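Local structure of aminomethyltransferase (Bartonella henselae, 3GIR) at residues A[37-41]-A[230-235]; A[69-73]-A[253-258]; A[75-80]-A[242-246]. The protein belongs to the aminomethyltransferase family and pairs a folate-binding domain with a C-terminal barrel domain of the glycine cleavage T-protein type. All blocks are in the same frame, centred on the assembly; numbering follows the deposited sequence.

All three contacts lie in the folate-binding family region. Their first segments follow the chain as 37-41, 69-73 and 75-80, their second as 230-235, 242-246 and 253-258, so interaction 3 falls between the ends of interaction 2 and both cross interaction 1. Interaction 3 pairs parallel strands 76-80 and 243-245 at one border of a mixed sheet. About 13 Å from it, centre to centre, interaction 1 packs helix 227-238 on residues 37-41; L41 and A234 both touch W245. Interaction 2, centred about 12 Å from interaction 3, joins helices 65-74 and 248-257. With about 23 Å between the centres of interactions 1 and 2, the strand pair sits between two helical contacts.

Interaction 1: residues A[37-41]-A[230-235]; sequences PLYEL and ARALAE
Helix 227-238, which leads into the edge strand 243-245 of the mixed sheet in the folate-binding region, packs here against the start of helix 39-44, where L38 and L41 meet A230, R231 and A234. L38 holds the N-cap position of the short helix, and its two methyls divide the work. CD2 rests on the backbone of the longer helix, 3.6 Å from R231 CA, with A230 CB beside it, whereas CD1 turns to A234 CB. V173 of the neighbouring strand 173-178 touches both L38 and A230. L41, one turn on, divides in the same way: CD1 reaches A234 CB at 3.7 Å, so this small methyl is shared by both leucines. L41 CD2 instead lies over the centre of one face of the R231 guanidinium, 3.7 Å from R231 CZ. The arginine gets there because its chain leaves with CG anti to the backbone N (chi1 -176°) and stays extended as far as NE, carrying the guanidinium across the end of L41.

Towards solvent the apolar contact gives way to a salt-bridge network. One helical turn after R231, E235 brings OE2 to 3.3 Å from R231 NE, with weak, bent hydrogen bonds from both NE and NH2. From the other helix E40 takes part only at long range, its carboxylate plane turned 71° from the guanidinium. That long salt bridge spans 3.7 Å from E40 OE1 to R231 NH1.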
ATOM      1  N   PRO A  37       5.331  14.307  12.628  1.00 19.48           N
ATOM      2  CA  PRO A  37       5.183  15.785  12.756  1.00 19.50           C
ATOM      3  C   PRO A  37       3.918  16.297  13.385  1.00 19.61           C
ATOM      4  O   PRO A  37       3.950  17.256  14.174  1.00 19.15           O
ATOM      5  CB  PRO A  37       5.284  16.222  11.279  1.00 19.13           C
ATOM      6  CG  PRO A  37       6.153  15.221  10.627  1.00 19.44           C
ATOM      7  CD  PRO A  37       5.740  13.906  11.281  1.00 18.10           C
ATOM      8  N   LEU A  38       2.766  15.681  13.095  1.00 17.11           N
ATOM      9  CA  LEU A  38       1.475  16.062  13.653  1.00 17.40           C
ATOM     10  C   LEU A  38       1.068  15.283  14.937  1.00 16.52           C
ATOM     11  O   LEU A  38      -0.098  15.244  15.286  1.00 17.33           O
ATOM     12  CB  LEU A  38       0.418  15.886  12.593  1.00 18.40           C
ATOM     13  CG  LEU A  38       0.628  16.705  11.319  1.00 17.75           C
ATOM     14  CD1 LEU A  38      -0.540  16.428  10.357  1.00 20.18           C
ATOM     15  CD2 LEU A  38       0.773  18.238  11.632  1.00 19.81           C
ATOM     16  N   TYR A  39       2.071  14.719  15.635  1.00 17.97           N
ATOM     17  CA  TYR A  39       1.817  13.950  16.858  1.00 18.06           C
ATOM     18  C   TYR A  39       0.878  14.667  17.804  1.00 18.33           C
ATOM     19  O   TYR A  39      -0.073  14.072  18.317  1.00 18.17           O
ATOM     20  CB  TYR A  39       3.116  13.629  17.591  1.00 19.08           C
ATOM     21  CG  TYR A  39       2.886  13.025  18.962  1.00 22.80           C
ATOM     22  CD1 TYR A  39       2.587  11.690  19.089  1.00 25.28           C
ATOM     23  CD2 TYR A  39       2.890  13.820  20.103  1.00 27.78           C
ATOM     24  CE1 TYR A  39       2.378  11.081  20.338  1.00 29.42           C
ATOM     25  CE2 TYR A  39       2.638  13.233  21.387  1.00 32.60           C
ATOM     26  CZ  TYR A  39       2.392  11.856  21.459  1.00 33.12           C
ATOM     27  OH  TYR A  39       2.143  11.250  22.647  1.00 35.36           O
ATOM     28  N   GLU A  40       1.101  15.989  18.013  1.00 19.70           N
ATOM     29  CA  GLU A  40       0.222  16.694  18.954  1.00 22.04           C
ATOM     30  C   GLU A  40      -1.273  16.719  18.577  1.00 20.69           C
ATOM     31  O   GLU A  40      -2.162  16.685  19.455  1.00 20.03           O
ATOM     32  CB  GLU A  40       0.716  18.147  19.150  1.00 23.64           C
ATOM     33  CG  GLU A  40       1.966  18.230  19.961  1.00 31.88           C
ATOM     34  CD  GLU A  40       2.479  19.704  20.067  1.00 41.86           C
ATOM     35  OE1 GLU A  40       1.654  20.657  19.885  1.00 46.44           O
ATOM     36  OE2 GLU A  40       3.696  19.905  20.311  1.00 49.00           O
ATOM     37  N   LEU A  41      -1.603  16.775  17.268  1.00 17.99           N
ATOM     38  CA  LEU A  41      -2.961  16.656  16.826  1.00 17.36           C
ATOM     39  C   LEU A  41      -3.559  15.305  17.211  1.00 15.58           C
ATOM     40  O   LEU A  41      -4.754  15.229  17.571  1.00 18.02           O
ATOM     41  CB  LEU A  41      -3.144  16.869  15.297  1.00 18.14           C
ATOM     42  CG  LEU A  41      -2.870  18.226  14.690  1.00 17.24           C
ATOM     43  CD1 LEU A  41      -3.262  18.276  13.185  1.00 19.09           C
ATOM     44  CD2 LEU A  41      -3.641  19.292  15.532  1.00 20.27           C
ATOM     45  N   ALA A 230       1.462  21.775   7.329  1.00 18.98           N
ATOM     46  CA  ALA A 230       0.610  20.622   7.479  1.00 18.89           C
ATOM     47  C   ALA A 230      -0.386  20.714   8.565  1.00 17.68           C
ATOM     48  O   ALA A 230      -1.477  20.209   8.406  1.00 18.21           O
ATOM     49  CB  ALA A 230       1.473  19.357   7.694  1.00 19.29           C
ATOM     50  N   ARG A 231      -0.025  21.249   9.745  1.00 16.81           N
ATOM     51  CA  ARG A 231      -0.968  21.268  10.853  1.00 18.04           C
ATOM     52  C   ARG A 231      -2.212  22.039  10.493  1.00 17.99           C
ATOM     53  O   ARG A 231      -3.345  21.620  10.712  1.00 18.97           O
ATOM     54  CB  ARG A 231      -0.295  21.821  12.087  1.00 19.19           C
ATOM     55  CG  ARG A 231      -1.117  21.818  13.311  1.00 22.24           C
ATOM     56  CD  ARG A 231      -0.474  22.617  14.443  1.00 31.79           C
ATOM     57  NE  ARG A 231      -1.467  22.766  15.489  1.00 39.31           N
ATOM     58  CZ  ARG A 231      -1.540  22.078  16.626  1.00 43.05           C
ATOM     59  NH1 ARG A 231      -0.618  21.159  16.988  1.00 44.78           N
ATOM     60  NH2 ARG A 231      -2.558  22.364  17.445  1.00 44.83           N
ATOM     61  N   ALA A 232      -2.015  23.204   9.880  1.00 17.42           N
ATOM     62  CA  ALA A 232      -3.146  23.980   9.440  1.00 18.72           C
ATOM     63  C   ALA A 232      -4.059  23.259   8.423  1.00 17.27           C
ATOM     64  O   ALA A 232      -5.300  23.296   8.524  1.00 20.11           O
ATOM     65  CB  ALA A 232      -2.651  25.393   8.940  1.00 19.43           C
ATOM     66  N   LEU A 233      -3.501  22.572   7.443  1.00 16.06           N
ATOM     67  CA  LEU A 233      -4.274  21.837   6.515  1.00 16.00           C
ATOM     68  C   LEU A 233      -5.081  20.724   7.213  1.00 16.21           C
ATOM     69  O   LEU A 233      -6.240  20.500   6.933  1.00 18.06           O
ATOM     70  CB  LEU A 233      -3.399  21.247   5.413  1.00 16.66           C
ATOM     71  CG  LEU A 233      -4.115  20.338   4.412  1.00 17.16           C
ATOM     72  CD1 LEU A 233      -5.294  21.076   3.697  1.00 20.41           C
ATOM     73  CD2 LEU A 233      -3.188  19.632   3.412  1.00 22.60           C
ATOM     74  N   ALA A 234      -4.399  19.966   8.045  1.00 15.31           N
ATOM     75  CA  ALA A 234      -5.104  18.888   8.732  1.00 15.62           C
ATOM     76  C   ALA A 234      -6.241  19.378   9.582  1.00 17.40           C
ATOM     77  O   ALA A 234      -7.332  18.785   9.512  1.00 19.13           O
ATOM     78  CB  ALA A 234      -4.136  18.069   9.588  1.00 16.03           C
ATOM     79  N   GLU A 235      -6.062  20.492  10.290  1.00 18.40           N
ATOM     80  CA  GLU A 235      -7.135  21.057  11.075  1.00 21.22           C
ATOM     81  C   GLU A 235      -8.252  21.541  10.181  1.00 19.88           C
ATOM     82  O   GLU A 235      -9.426  21.384  10.524  1.00 21.09           O
ATOM     83  CB  GLU A 235      -6.636  22.181  11.970  1.00 20.96           C
ATOM     84  CG  GLU A 235      -5.685  21.782  13.061  1.00 24.93           C
ATOM     85  CD  GLU A 235      -5.002  23.020  13.746  1.00 36.21           C
ATOM     86  OE1 GLU A 235      -4.739  24.053  13.042  1.00 42.38           O
ATOM     87  OE2 GLU A 235      -4.713  22.951  14.964  1.00 41.63           O
TER

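Interaction 2: residues A[69-73]-A[253-258]; sequences HLHTR and SLRLEA
The imidazole of H69 and the guanidinium of R73 each have L254 CD2 over the centre of one face, so a single methyl serves both. Above the ring it makes a CH-pi contact, 3.5 Å from the H69 centroid and 6° off the normal; it lies 3.7 Å from R73 CZ. At the ring's edge H69 ND1 and S253 OG share a 2.7 Å hydrogen bond, and H69 NE2 gives a weak one to E257 OE1, whose carboxylate stands almost perpendicular to the ring. R73 takes that same oxygen side-on, NE at 3.1 Å and NH2 at 2.9 Å from E257 OE1, which lies in the guanidinium plane; NH2 meets its anti lone pair, NE comes nearly along its C-O axis. Two nitrogens on one atom would fix the guanidinium's rotation, and R73 NH2 also bonds weakly to L254 O. Beyond the pair, R73 NH1 forms a salt bridge with E218, H69 NE2 bonds to S346 OG, and E257 OE2 accepts from F347 N. T72 CG2 packs on L254 CD1. Segments 69-73 and 253-257, at 59°, form a buried helix-helix interface of the folate-binding region, a leucine methyl set among charged and hydrogen-bonded groups.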
ATOM      1  N   HIS A  69     -13.421   2.501  10.494  1.00 16.68           N
ATOM      2  CA  HIS A  69     -13.551   1.756   9.247  1.00 17.92           C
ATOM      3  C   HIS A  69     -14.826   2.096   8.506  1.00 17.28           C
ATOM      4  O   HIS A  69     -14.840   2.479   7.299  1.00 17.68           O
ATOM      5  CB  HIS A  69     -13.417   0.253   9.548  1.00 17.71           C
ATOM      6  CG  HIS A  69     -13.533  -0.629   8.336  1.00 17.01           C
ATOM      7  ND1 HIS A  69     -12.495  -1.418   7.888  1.00 17.05           N
ATOM      8  CD2 HIS A  69     -14.578  -0.849   7.497  1.00 18.20           C
ATOM      9  CE1 HIS A  69     -12.895  -2.078   6.813  1.00 17.24           C
ATOM     10  NE2 HIS A  69     -14.153  -1.739   6.537  1.00 17.95           N
ATOM     11  N   LEU A  70     -15.956   1.923   9.207  1.00 17.53           N
ATOM     12  CA  LEU A  70     -17.251   2.187   8.608  1.00 18.49           C
ATOM     13  C   LEU A  70     -17.379   3.640   8.185  1.00 17.37           C
ATOM     14  O   LEU A  70     -17.922   3.896   7.109  1.00 19.81           O
ATOM     15  CB  LEU A  70     -18.387   1.739   9.542  1.00 19.08           C
ATOM     16  CG  LEU A  70     -18.456   0.230   9.831  1.00 20.31           C
ATOM     17  CD1 LEU A  70     -19.430  -0.023  11.059  1.00 25.38           C
ATOM     18  CD2 LEU A  70     -18.797  -0.633   8.628  1.00 21.12           C
ATOM     19  N   HIS A  71     -16.831   4.553   8.972  1.00 18.33           N
ATOM     20  CA  HIS A  71     -16.834   5.972   8.620  1.00 18.56           C
ATOM     21  C   HIS A  71     -16.192   6.263   7.272  1.00 19.07           C
ATOM     22  O   HIS A  71     -16.712   7.047   6.452  1.00 18.43           O
ATOM     23  CB  HIS A  71     -16.238   6.842   9.743  1.00 19.22           C
ATOM     24  CG  HIS A  71     -16.281   8.303   9.414  1.00 22.32           C
ATOM     25  ND1 HIS A  71     -17.371   9.090   9.728  1.00 21.18           N
ATOM     26  CD2 HIS A  71     -15.406   9.098   8.751  1.00 20.34           C
ATOM     27  CE1 HIS A  71     -17.133  10.327   9.303  1.00 21.61           C
ATOM     28  NE2 HIS A  71     -15.965  10.356   8.686  1.00 21.21           N
ATOM     29  N   THR A  72     -15.074   5.586   6.986  1.00 17.30           N
ATOM     30  CA  THR A  72     -14.333   5.784   5.763  1.00 17.26           C
ATOM     31  C   THR A  72     -15.141   5.348   4.570  1.00 18.35           C
ATOM     32  O   THR A  72     -15.128   5.991   3.529  1.00 20.34           O
ATOM     33  CB  THR A  72     -12.932   5.066   5.807  1.00 17.18           C
ATOM     34  OG1 THR A  72     -12.184   5.520   6.953  1.00 17.70           O
ATOM     35  CG2 THR A  72     -12.108   5.279   4.587  1.00 16.48           C
ATOM     36  N   ARG A  73     -15.868   4.246   4.723  1.00 18.25           N
ATOM     37  CA  ARG A  73     -16.649   3.728   3.600  1.00 18.96           C
ATOM     38  C   ARG A  73     -17.948   4.538   3.361  1.00 19.91           C
ATOM     39  O   ARG A  73     -18.510   4.451   2.257  1.00 21.05           O
ATOM     40  CB  ARG A  73     -16.932   2.266   3.765  1.00 19.46           C
ATOM     41  CG  ARG A  73     -15.688   1.356   3.674  1.00 21.78           C
ATOM     42  CD  ARG A  73     -15.901   0.121   2.836  1.00 18.41           C
ATOM     43  NE  ARG A  73     -14.847  -0.849   2.948  1.00 17.52           N
ATOM     44  CZ  ARG A  73     -13.672  -0.754   2.335  1.00 18.80           C
ATOM     45  NH1 ARG A  73     -13.420   0.234   1.504  1.00 18.09           N
ATOM     46  NH2 ARG A  73     -12.738  -1.635   2.582  1.00 19.26           N
ATOM     47  N   SER A 253      -7.817  -2.885   8.269  1.00 15.61           N
ATOM     48  CA  SER A 253      -9.025  -3.595   7.921  1.00 16.32           C
ATOM     49  C   SER A 253      -9.550  -3.129   6.576  1.00 16.47           C
ATOM     50  O   SER A 253     -10.058  -3.926   5.725  1.00 18.22           O
ATOM     51  CB  SER A 253     -10.089  -3.544   9.019  1.00 18.31           C
ATOM     52  OG  SER A 253     -10.371  -2.210   9.441  1.00 18.07           O
ATOM     53  N   LEU A 254      -9.408  -1.829   6.314  1.00 14.30           N
ATOM     54  CA  LEU A 254      -9.822  -1.324   5.014  1.00 14.85           C
ATOM     55  C   LEU A 254      -9.030  -1.924   3.884  1.00 13.91           C
ATOM     56  O   LEU A 254      -9.625  -2.343   2.837  1.00 15.99           O
ATOM     57  CB  LEU A 254      -9.802   0.210   4.954  1.00 13.65           C
ATOM     58  CG  LEU A 254     -10.813   0.933   5.830  1.00 14.36           C
ATOM     59  CD1 LEU A 254     -10.285   2.352   6.094  1.00 14.73           C
ATOM     60  CD2 LEU A 254     -12.252   1.002   5.215  1.00 16.99           C
ATOM     61  N   ARG A 255      -7.708  -1.831   3.955  1.00 15.41           N
ATOM     62  CA  ARG A 255      -6.883  -2.332   2.910  1.00 15.26           C
ATOM     63  C   ARG A 255      -7.041  -3.836   2.709  1.00 16.00           C
ATOM     64  O   ARG A 255      -6.969  -4.309   1.569  1.00 15.81           O
ATOM     65  CB  ARG A 255      -5.415  -1.923   3.093  1.00 14.45           C
ATOM     66  CG  ARG A 255      -4.666  -2.608   4.253  1.00 15.85           C
ATOM     67  CD  ARG A 255      -4.020  -3.829   3.756  1.00 16.35           C
ATOM     68  NE  ARG A 255      -3.482  -4.576   4.884  1.00 16.22           N
ATOM     69  CZ  ARG A 255      -2.888  -5.772   4.822  1.00 15.44           C
ATOM     70  NH1 ARG A 255      -2.693  -6.418   3.696  1.00 16.20           N
ATOM     71  NH2 ARG A 255      -2.439  -6.288   5.971  1.00 18.22           N
ATOM     72  N   LEU A 256      -7.197  -4.568   3.789  1.00 15.32           N
ATOM     73  CA  LEU A 256      -7.337  -6.022   3.705  1.00 16.43           C
ATOM     74  C   LEU A 256      -8.646  -6.429   3.051  1.00 18.15           C
ATOM     75  O   LEU A 256      -8.657  -7.266   2.137  1.00 17.27           O
ATOM     76  CB  LEU A 256      -7.140  -6.621   5.101  1.00 17.13           C
ATOM     77  CG  LEU A 256      -7.236  -8.145   5.278  1.00 19.45           C
ATOM     78  CD1 LEU A 256      -6.410  -8.852   4.179  1.00 20.53           C
ATOM     79  CD2 LEU A 256      -6.904  -8.545   6.736  1.00 22.20           C
ATOM     80  N   GLU A 257      -9.736  -5.771   3.397  1.00 17.71           N
ATOM     81  CA  GLU A 257     -11.034  -5.913   2.616  1.00 17.58           C
ATOM     82  C   GLU A 257     -10.862  -5.648   1.119  1.00 18.25           C
ATOM     83  O   GLU A 257     -11.483  -6.275   0.278  1.00 19.27           O
ATOM     84  CB  GLU A 257     -12.115  -5.013   3.191  1.00 18.97           C
ATOM     85  CG  GLU A 257     -12.738  -5.506   4.415  1.00 18.94           C
ATOM     86  CD  GLU A 257     -13.886  -4.638   4.868  1.00 18.40           C
ATOM     87  OE1 GLU A 257     -13.987  -3.498   4.350  1.00 20.50           O
ATOM     88  OE2 GLU A 257     -14.671  -5.060   5.750  1.00 18.77           O
ATOM     89  N   ALA A 258     -10.061  -4.629   0.779  1.00 16.25           N
ATOM     90  CA  ALA A 258      -9.768  -4.218  -0.606  1.00 17.19           C
ATOM     91  C   ALA A 258      -8.782  -5.131  -1.355  1.00 17.83           C
ATOM     92  O   ALA A 258      -8.488  -4.891  -2.495  1.00 19.72           O
ATOM     93  CB  ALA A 258      -9.287  -2.729  -0.697  1.00 16.53           C
TER

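Interaction 3: residues A[75-80]-A[242-246]; sequences HAGLFD and RVEWV. With NA (sodium ion), chain B.
Strands 76-80 and 243-245 run parallel, twisted by 34°, with A76 opposite V243, G77 opposite E244 and L78 opposite W245. The ladder tightens along its length. At its start the bonds from A76 N to R242 O and from E244 N to A76 O are weak; further on, L78 N reaches E244 O at 2.9 Å and 170°, and V246 N reaches L78 O at the same distance. Next to them V243 CA and W245 CA point their hydrogens at A76 O and L78 O. Beyond the V246 N to L78 O bond, a water accepts from D80 N and donates to V246 O, continuing the link between the segments.

This is the border of the mixed sheet: strand 243-245 is outermost within the chain, and F79 and G77 pair on their other side with strand 173-178. A76, L78, V243 and W245 share one sheet face, packed against helices 227-238 and 182-188. L78, whose chi1 of -172° swings CG away from the backbone N, lies alongside the indole and sets CD2 over one face of the W245 six-membered ring, 3.8 Å from its centroid and towards the rim. Behind it L78 CB meets V243 CG1 at 3.8 Å. The Y61 ring meets the indole with its plane nearly parallel, and H42 also meets it. V246 lies beside F79 in the same direction, its CB above the phenyl face and CG1 at 3.3 Å from F79 CE1; its other methyl, CG2, packs on G77 CA. T72 of helix 65-74 touches both residues. V243 O turns outward to bind the sodium ion at 2.4 Å, together with L238 O, D240 O and three waters; E244 OE1 and OE2 each accept a hydrogen bond from one of those waters.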
ATOM      1  N   HIS A  75     -18.298   8.058   4.403  1.00 19.44           N
ATOM      2  CA  HIS A  75     -18.069   9.485   4.538  1.00 18.15           C
ATOM      3  C   HIS A  75     -16.662   9.834   4.023  1.00 17.56           C
ATOM      4  O   HIS A  75     -16.352   9.560   2.881  1.00 18.96           O
ATOM      5  CB  HIS A  75     -18.319   9.973   5.991  1.00 16.31           C
ATOM      6  CG  HIS A  75     -19.732   9.802   6.436  1.00 19.81           C
ATOM      7  ND1 HIS A  75     -20.788  10.493   5.852  1.00 24.14           N
ATOM      8  CD2 HIS A  75     -20.274   8.958   7.344  1.00 24.14           C
ATOM      9  CE1 HIS A  75     -21.919  10.067   6.394  1.00 26.50           C
ATOM     10  NE2 HIS A  75     -21.640   9.131   7.295  1.00 27.95           N
ATOM     11  N   ALA A  76     -15.794  10.376   4.882  1.00 18.70           N
ATOM     12  CA  ALA A  76     -14.416  10.668   4.489  1.00 17.08           C
ATOM     13  C   ALA A  76     -13.530  10.478   5.728  1.00 16.20           C
ATOM     14  O   ALA A  76     -13.793  11.021   6.802  1.00 17.78           O
ATOM     15  CB  ALA A  76     -14.300  12.091   3.969  1.00 17.65           C
ATOM     16  N   GLY A  77     -12.520   9.627   5.591  1.00 16.25           N
ATOM     17  CA  GLY A  77     -11.568   9.378   6.654  1.00 14.74           C
ATOM     18  C   GLY A  77     -10.255  10.056   6.326  1.00 14.88           C
ATOM     19  O   GLY A  77      -9.816  10.074   5.191  1.00 15.76           O
ATOM     20  N   LEU A  78      -9.659  10.640   7.338  1.00 14.57           N
ATOM     21  CA  LEU A  78      -8.370  11.321   7.241  1.00 15.36           C
ATOM     22  C   LEU A  78      -7.332  10.453   7.968  1.00 15.21           C
ATOM     23  O   LEU A  78      -7.476  10.085   9.139  1.00 15.62           O
ATOM     24  CB  LEU A  78      -8.424  12.716   7.911  1.00 16.79           C
ATOM     25  CG  LEU A  78      -7.172  13.585   7.694  1.00 16.54           C
ATOM     26  CD1 LEU A  78      -6.932  13.949   6.187  1.00 17.02           C
ATOM     27  CD2 LEU A  78      -7.315  14.886   8.614  1.00 16.41           C
ATOM     28  N   PHE A  79      -6.269  10.122   7.257  1.00 15.02           N
ATOM     29  CA  PHE A  79      -5.208   9.255   7.733  1.00 14.35           C
ATOM     30  C   PHE A  79      -3.888  10.012   7.683  1.00 15.13           C
ATOM     31  O   PHE A  79      -3.507  10.532   6.640  1.00 15.74           O
ATOM     32  CB  PHE A  79      -5.044   8.001   6.851  1.00 14.98           C
ATOM     33  CG  PHE A  79      -6.279   7.163   6.653  1.00 15.71           C
ATOM     34  CD1 PHE A  79      -6.363   5.889   7.195  1.00 15.99           C
ATOM     35  CD2 PHE A  79      -7.329   7.634   5.869  1.00 14.73           C
ATOM     36  CE1 PHE A  79      -7.498   5.103   6.983  1.00 15.62           C
ATOM     37  CE2 PHE A  79      -8.457   6.852   5.716  1.00 15.57           C
ATOM     38  CZ  PHE A  79      -8.533   5.606   6.286  1.00 16.24           C
ATOM     39  N   ASP A  80      -3.181  10.046   8.819  1.00 13.93           N
ATOM     40  CA  ASP A  80      -1.853  10.580   8.823  1.00 14.02           C
ATOM     41  C   ASP A  80      -0.885   9.461   8.460  1.00 15.59           C
ATOM     42  O   ASP A  80      -0.629   8.528   9.246  1.00 16.90           O
ATOM     43  CB  ASP A  80      -1.483  11.179  10.200  1.00 14.50           C
ATOM     44  CG  ASP A  80      -0.162  11.894  10.162  1.00 18.13           C
ATOM     45  OD1 ASP A  80       0.591  11.769   9.148  1.00 15.82           O
ATOM     46  OD2 ASP A  80       0.182  12.558  11.188  1.00 16.90           O
ATOM     47  N   ARG A 242     -17.876  15.882   7.747  1.00 19.86           N
ATOM     48  CA  ARG A 242     -17.819  14.567   7.081  1.00 19.49           C
ATOM     49  C   ARG A 242     -16.493  13.806   7.412  1.00 19.68           C
ATOM     50  O   ARG A 242     -16.428  12.632   7.054  1.00 19.67           O
ATOM     51  CB  ARG A 242     -17.988  14.668   5.599  1.00 21.22           C
ATOM     52  CG  ARG A 242     -19.364  15.279   5.228  1.00 20.11           C
ATOM     53  CD  ARG A 242     -19.421  15.717   3.844  1.00 21.75           C
ATOM     54  NE  ARG A 242     -18.631  16.922   3.622  1.00 20.59           N
ATOM     55  CZ  ARG A 242     -18.744  17.697   2.537  1.00 22.48           C
ATOM     56  NH1 ARG A 242     -19.555  17.375   1.503  1.00 23.90           N
ATOM     57  NH2 ARG A 242     -18.010  18.769   2.469  1.00 23.14           N
ATOM     58  N   VAL A 243     -15.538  14.497   8.053  1.00 18.23           N
ATOM     59  CA  VAL A 243     -14.167  13.974   8.199  1.00 17.23           C
ATOM     60  C   VAL A 243     -13.884  13.598   9.657  1.00 18.31           C
ATOM     61  O   VAL A 243     -14.144  14.361  10.586  1.00 17.96           O
ATOM     62  CB  VAL A 243     -13.147  15.023   7.757  1.00 17.30           C
ATOM     63  CG1 VAL A 243     -11.708  14.557   7.854  1.00 17.10           C
ATOM     64  CG2 VAL A 243     -13.375  15.390   6.270  1.00 18.74           C
ATOM     65  N   GLU A 244     -13.324  12.392   9.814  1.00 17.41           N
ATOM     66  CA  GLU A 244     -12.741  11.983  11.088  1.00 17.84           C
ATOM     67  C   GLU A 244     -11.377  11.416  10.853  1.00 16.51           C
ATOM     68  O   GLU A 244     -11.121  10.827   9.807  1.00 16.90           O
ATOM     69  CB  GLU A 244     -13.602  10.932  11.768  1.00 16.89           C
ATOM     70  CG  GLU A 244     -15.069  11.354  12.044  1.00 18.44           C
ATOM     71  CD  GLU A 244     -15.221  12.397  13.175  1.00 25.57           C
ATOM     72  OE1 GLU A 244     -14.269  12.717  13.897  1.00 29.37           O
ATOM     73  OE2 GLU A 244     -16.339  12.947  13.353  1.00 26.57           O
ATOM     74  N   TRP A 245     -10.522  11.485  11.859  1.00 17.29           N
ATOM     75  CA  TRP A 245      -9.262  10.740  11.846  1.00 16.87           C
ATOM     76  C   TRP A 245      -9.520   9.215  11.943  1.00 16.48           C
ATOM     77  O   TRP A 245     -10.453   8.762  12.648  1.00 15.84           O
ATOM     78  CB  TRP A 245      -8.447  11.051  13.072  1.00 17.22           C
ATOM     79  CG  TRP A 245      -7.687  12.333  13.131  1.00 17.33           C
ATOM     80  CD1 TRP A 245      -7.881  13.297  14.094  1.00 16.74           C
ATOM     81  CD2 TRP A 245      -6.606  12.786  12.312  1.00 16.52           C
ATOM     82  NE1 TRP A 245      -7.004  14.311  13.917  1.00 18.31           N
ATOM     83  CE2 TRP A 245      -6.193  14.036  12.831  1.00 17.28           C
ATOM     84  CE3 TRP A 245      -5.952  12.284  11.204  1.00 16.46           C
ATOM     85  CZ2 TRP A 245      -5.129  14.767  12.288  1.00 18.67           C
ATOM     86  CZ3 TRP A 245      -4.937  13.010  10.645  1.00 15.58           C
ATOM     87  CH2 TRP A 245      -4.522  14.263  11.192  1.00 17.78           C
ATOM     88  N   VAL A 246      -8.746   8.471  11.130  1.00 14.02           N
ATOM     89  CA  VAL A 246      -8.795   7.025  11.106  1.00 13.93           C
ATOM     90  C   VAL A 246      -7.387   6.515  11.499  1.00 13.52           C
ATOM     91  O   VAL A 246      -6.381   6.954  10.941  1.00 14.72           O
ATOM     92  CB  VAL A 246      -9.259   6.566   9.753  1.00 14.38           C
ATOM     93  CG1 VAL A 246      -9.351   5.030   9.722  1.00 14.65           C
ATOM     94  CG2 VAL A 246     -10.620   7.167   9.491  1.00 14.35           C
TER
HETATM   95 NA    NA B 373     -14.801  16.518  11.301  1.00 20.80          NA
HETATM   96  O   HOH W   1      -4.338   8.878  11.357  1.00 16.29           O
HETATM   97  O   HOH W   2     -16.873  15.360  12.018  1.00 24.69           O
HETATM   98  O   HOH W   3     -14.104  15.876  13.482  1.00 30.59           O
HETATM   99  O   HOH W   4     -15.935  18.480  12.368  1.00 25.48           O